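PDB 2GOP: trilobed Protease from Pyrococcus furiosus, which probably degrades peptides as a protease, this construct being its beta-propeller domain, whose ring of blades has an open velcro topology. Local coordinates for residues F173-W178 with V184-H189. Sequence-based numbering, arbitrary orientation.
Sequences FSSGIW and VVNVPH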
ATOM      1  N   PHE A 173       6.404   9.558  -5.359  1.00 43.87           N
ATOM      2  CA  PHE A 173       6.186   8.110  -5.446  1.00 43.22           C
ATOM      3  C   PHE A 173       6.882   7.436  -6.634  1.00 41.08           C
ATOM      4  O   PHE A 173       6.543   6.311  -6.985  1.00 37.96           O
ATOM      5  CB  PHE A 173       4.691   7.764  -5.438  1.00 47.01           C
ATOM      6  CG  PHE A 173       3.904   8.509  -4.395  1.00 48.80           C
ATOM      7  CD1 PHE A 173       4.256   8.428  -3.055  1.00 50.58           C
ATOM      8  CD2 PHE A 173       2.812   9.289  -4.753  1.00 50.70           C
ATOM      9  CE1 PHE A 173       3.537   9.114  -2.086  1.00 50.27           C
ATOM     10  CE2 PHE A 173       2.086   9.975  -3.791  1.00 50.97           C
ATOM     11  CZ  PHE A 173       2.451   9.886  -2.452  1.00 51.06           C
ATOM     12  N   SER A 174       7.851   8.116  -7.243  1.00 39.74           N
ATOM     13  CA  SER A 174       8.698   7.494  -8.255  1.00 39.37           C
ATOM     14  C   SER A 174       9.772   6.666  -7.556  1.00 38.39           C
ATOM     15  O   SER A 174      10.020   6.827  -6.360  1.00 37.48           O
ATOM     16  CB  SER A 174       9.334   8.544  -9.170  1.00 40.28           C
ATOM     17  OG  SER A 174       8.353   9.270  -9.886  1.00 35.85           O
ATOM     18  N   SER A 175      10.389   5.763  -8.304  1.00 36.91           N
ATOM     19  CA  SER A 175      11.406   4.865  -7.757  1.00 36.81           C
ATOM     20  C   SER A 175      12.401   4.533  -8.870  1.00 34.81           C
ATOM     21  O   SER A 175      12.156   4.845 -10.031  1.00 34.22           O
ATOM     22  CB  SER A 175      10.769   3.598  -7.195  1.00 34.28           C
ATOM     23  OG  SER A 175      10.079   2.875  -8.193  1.00 34.45           O
ATOM     24  N   GLY A 176      13.531   3.937  -8.513  1.00 35.03           N
ATOM     25  CA  GLY A 176      14.582   3.670  -9.511  1.00 36.61           C
ATOM     26  C   GLY A 176      15.506   2.563  -9.088  1.00 38.43           C
ATOM     27  O   GLY A 176      15.683   2.324  -7.882  1.00 36.29           O
ATOM     28  N   ILE A 177      16.076   1.870 -10.085  1.00 38.23           N
ATOM     29  CA  ILE A 177      17.072   0.828  -9.858  1.00 37.63           C
ATOM     30  C   ILE A 177      18.170   0.936 -10.904  1.00 37.98           C
ATOM     31  O   ILE A 177      17.952   1.498 -11.983  1.00 36.60           O
ATOM     32  CB  ILE A 177      16.456  -0.605  -9.908  1.00 39.69           C
ATOM     33  CG1 ILE A 177      15.793  -0.867 -11.261  1.00 37.98           C
ATOM     34  CG2 ILE A 177      15.410  -0.810  -8.784  1.00 38.22           C
ATOM     35  CD1 ILE A 177      15.577  -2.338 -11.552  1.00 36.97           C
ATOM     36  N   TRP A 178      19.358   0.422 -10.582  1.00 35.78           N
ATOM     37  CA  TRP A 178      20.441   0.362 -11.559  1.00 37.02           C
ATOM     38  C   TRP A 178      20.106  -0.703 -12.602  1.00 37.80           C
ATOM     39  O   TRP A 178      19.563  -1.758 -12.266  1.00 32.43           O
ATOM     40  CB  TRP A 178      21.768  -0.036 -10.909  1.00 37.22           C
ATOM     41  CG  TRP A 178      22.461   1.027 -10.123  1.00 36.05           C
ATOM     42  CD1 TRP A 178      22.612   1.065  -8.772  1.00 37.44           C
ATOM     43  CD2 TRP A 178      23.132   2.186 -10.632  1.00 36.72           C
ATOM     44  NE1 TRP A 178      23.307   2.175  -8.408  1.00 37.11           N
ATOM     45  CE2 TRP A 178      23.646   2.884  -9.527  1.00 36.57           C
ATOM     46  CE3 TRP A 178      23.346   2.705 -11.920  1.00 37.36           C
ATOM     47  CZ2 TRP A 178      24.359   4.081  -9.657  1.00 34.93           C
ATOM     48  CZ3 TRP A 178      24.059   3.901 -12.048  1.00 36.27           C
ATOM     49  CH2 TRP A 178      24.552   4.569 -10.920  1.00 36.65           C
ATOM     50  N   VAL A 184      16.797   2.643 -14.292  1.00 35.99           N
ATOM     51  CA  VAL A 184      15.429   2.375 -14.724  1.00 34.92           C
ATOM     52  C   VAL A 184      14.513   3.080 -13.736  1.00 34.66           C
ATOM     53  O   VAL A 184      14.599   2.839 -12.543  1.00 36.37           O
ATOM     54  CB  VAL A 184      15.149   0.871 -14.732  1.00 35.81           C
ATOM     55  CG1 VAL A 184      13.655   0.582 -14.989  1.00 36.73           C
ATOM     56  CG2 VAL A 184      16.053   0.198 -15.770  1.00 37.97           C
ATOM     57  N   VAL A 185      13.641   3.937 -14.247  1.00 30.70           N
ATOM     58  CA  VAL A 185      12.852   4.830 -13.415  1.00 32.95           C
ATOM     59  C   VAL A 185      11.368   4.568 -13.596  1.00 33.10           C
ATOM     60  O   VAL A 185      10.851   4.634 -14.715  1.00 32.28           O
ATOM     61  CB  VAL A 185      13.158   6.294 -13.743  1.00 31.40           C
ATOM     62  CG1 VAL A 185      12.331   7.235 -12.866  1.00 31.11           C
ATOM     63  CG2 VAL A 185      14.656   6.572 -13.558  1.00 34.82           C
ATOM     64  N   ASN A 186      10.703   4.274 -12.474  1.00 34.75           N
ATOM     65  CA  ASN A 186       9.266   4.066 -12.411  1.00 33.87           C
ATOM     66  C   ASN A 186       8.582   5.348 -11.954  1.00 34.40           C
ATOM     67  O   ASN A 186       8.880   5.850 -10.880  1.00 31.37           O
ATOM     68  CB  ASN A 186       8.928   2.950 -11.421  1.00 33.43           C
ATOM     69  CG  ASN A 186       9.747   1.704 -11.643  1.00 35.71           C
ATOM     70  OD1 ASN A 186       9.697   1.123 -12.711  1.00 35.79           O
ATOM     71  ND2 ASN A 186      10.477   1.264 -10.616  1.00 34.24           N
ATOM     72  N   VAL A 187       7.657   5.847 -12.771  1.00 34.91           N
ATOM     73  CA  VAL A 187       6.890   7.052 -12.464  1.00 39.00           C
ATOM     74  C   VAL A 187       5.397   6.717 -12.523  1.00 40.22           C
ATOM     75  O   VAL A 187       4.941   6.107 -13.493  1.00 36.45           O
ATOM     76  CB  VAL A 187       7.223   8.184 -13.477  1.00 40.54           C
ATOM     77  CG1 VAL A 187       6.492   9.475 -13.132  1.00 40.04           C
ATOM     78  CG2 VAL A 187       8.732   8.433 -13.501  1.00 43.33           C
ATOM     79  N   PRO A 188       4.624   7.107 -11.492  1.00 42.54           N
ATOM     80  CA  PRO A 188       3.199   6.791 -11.545  1.00 45.42           C
ATOM     81  C   PRO A 188       2.538   7.446 -12.751  1.00 46.98           C
ATOM     82  O   PRO A 188       2.794   8.609 -13.029  1.00 45.01           O
ATOM     83  CB  PRO A 188       2.651   7.397 -10.247  1.00 44.15           C
ATOM     84  CG  PRO A 188       3.827   7.523  -9.358  1.00 46.94           C
ATOM     85  CD  PRO A 188       4.970   7.839 -10.264  1.00 43.62           C
ATOM     86  N   HIS A 189       1.730   6.689 -13.480  1.00 50.69           N
ATOM     87  CA  HIS A 189       0.985   7.244 -14.590  1.00 54.67           C
ATOM     88  C   HIS A 189      -0.300   7.833 -14.013  1.00 59.71           C
ATOM     89  O   HIS A 189      -1.316   7.148 -13.872  1.00 60.60           O
ATOM     90  CB  HIS A 189       0.703   6.186 -15.653  1.00 53.48           C
ATOM     91  CG  HIS A 189       0.023   6.730 -16.867  1.00 52.45           C
ATOM     92  ND1 HIS A 189       0.709   7.113 -17.998  1.00 52.90           N
ATOM     93  CD2 HIS A 189      -1.283   6.975 -17.119  1.00 53.08           C
ATOM     94  CE1 HIS A 189      -0.146   7.560 -18.899  1.00 52.97           C
ATOM     95  NE2 HIS A 189      -1.362   7.486 -18.390  1.00 52.75           N
TER
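Ser175 and Asn186 face each other as a hydrogen-bonded pair of an antiparallel hairpin, the two innermost strands of one four-stranded propeller blade. Ser175 N reaches Asn186 O at 3.0 Å, and Asn186 N returns a bond to Ser175 O. Ile177 and Val184 repeat the exchange two residues on, Val184 N lying 2.8 Å from Ile177 O. Between these pairs Gly176 sits opposite Val185 in a non-hydrogen-bonded pair, and its CA lies 3.1 Å from Val184 O in a CA-H...O contact.

A fifth bond joins side chains: Asn186 ND2 donates to Ser175 OG at 2.9 Å, nearly straight (166°), with the hydroxyl in the amide plane. With chi1 at 61°, OG is held between its own backbone N and carbonyl carbon, and serine suits the place because this short hydroxyl can accept the amide N-H. Asparagine fits opposite because its OD1 also accepts from Ala221 N of the next blade; a leucine here would probably leave both Ser175 OG and Ala221 N without these mates.

Apolar contacts flank the polar pair. On the same face beta-branched Ile177 and Val184 lie side by side, CG1 to CB 3.9 Å, and supply apolar surface against Ala221. At the other end the Pro188 ring packs its CG 4.0 Å from Phe173 CB.

The backbone ladder thus holds the hairpin, while one buried amide adds a side-chain bond and, through its oxygen, joins this blade to its neighbour.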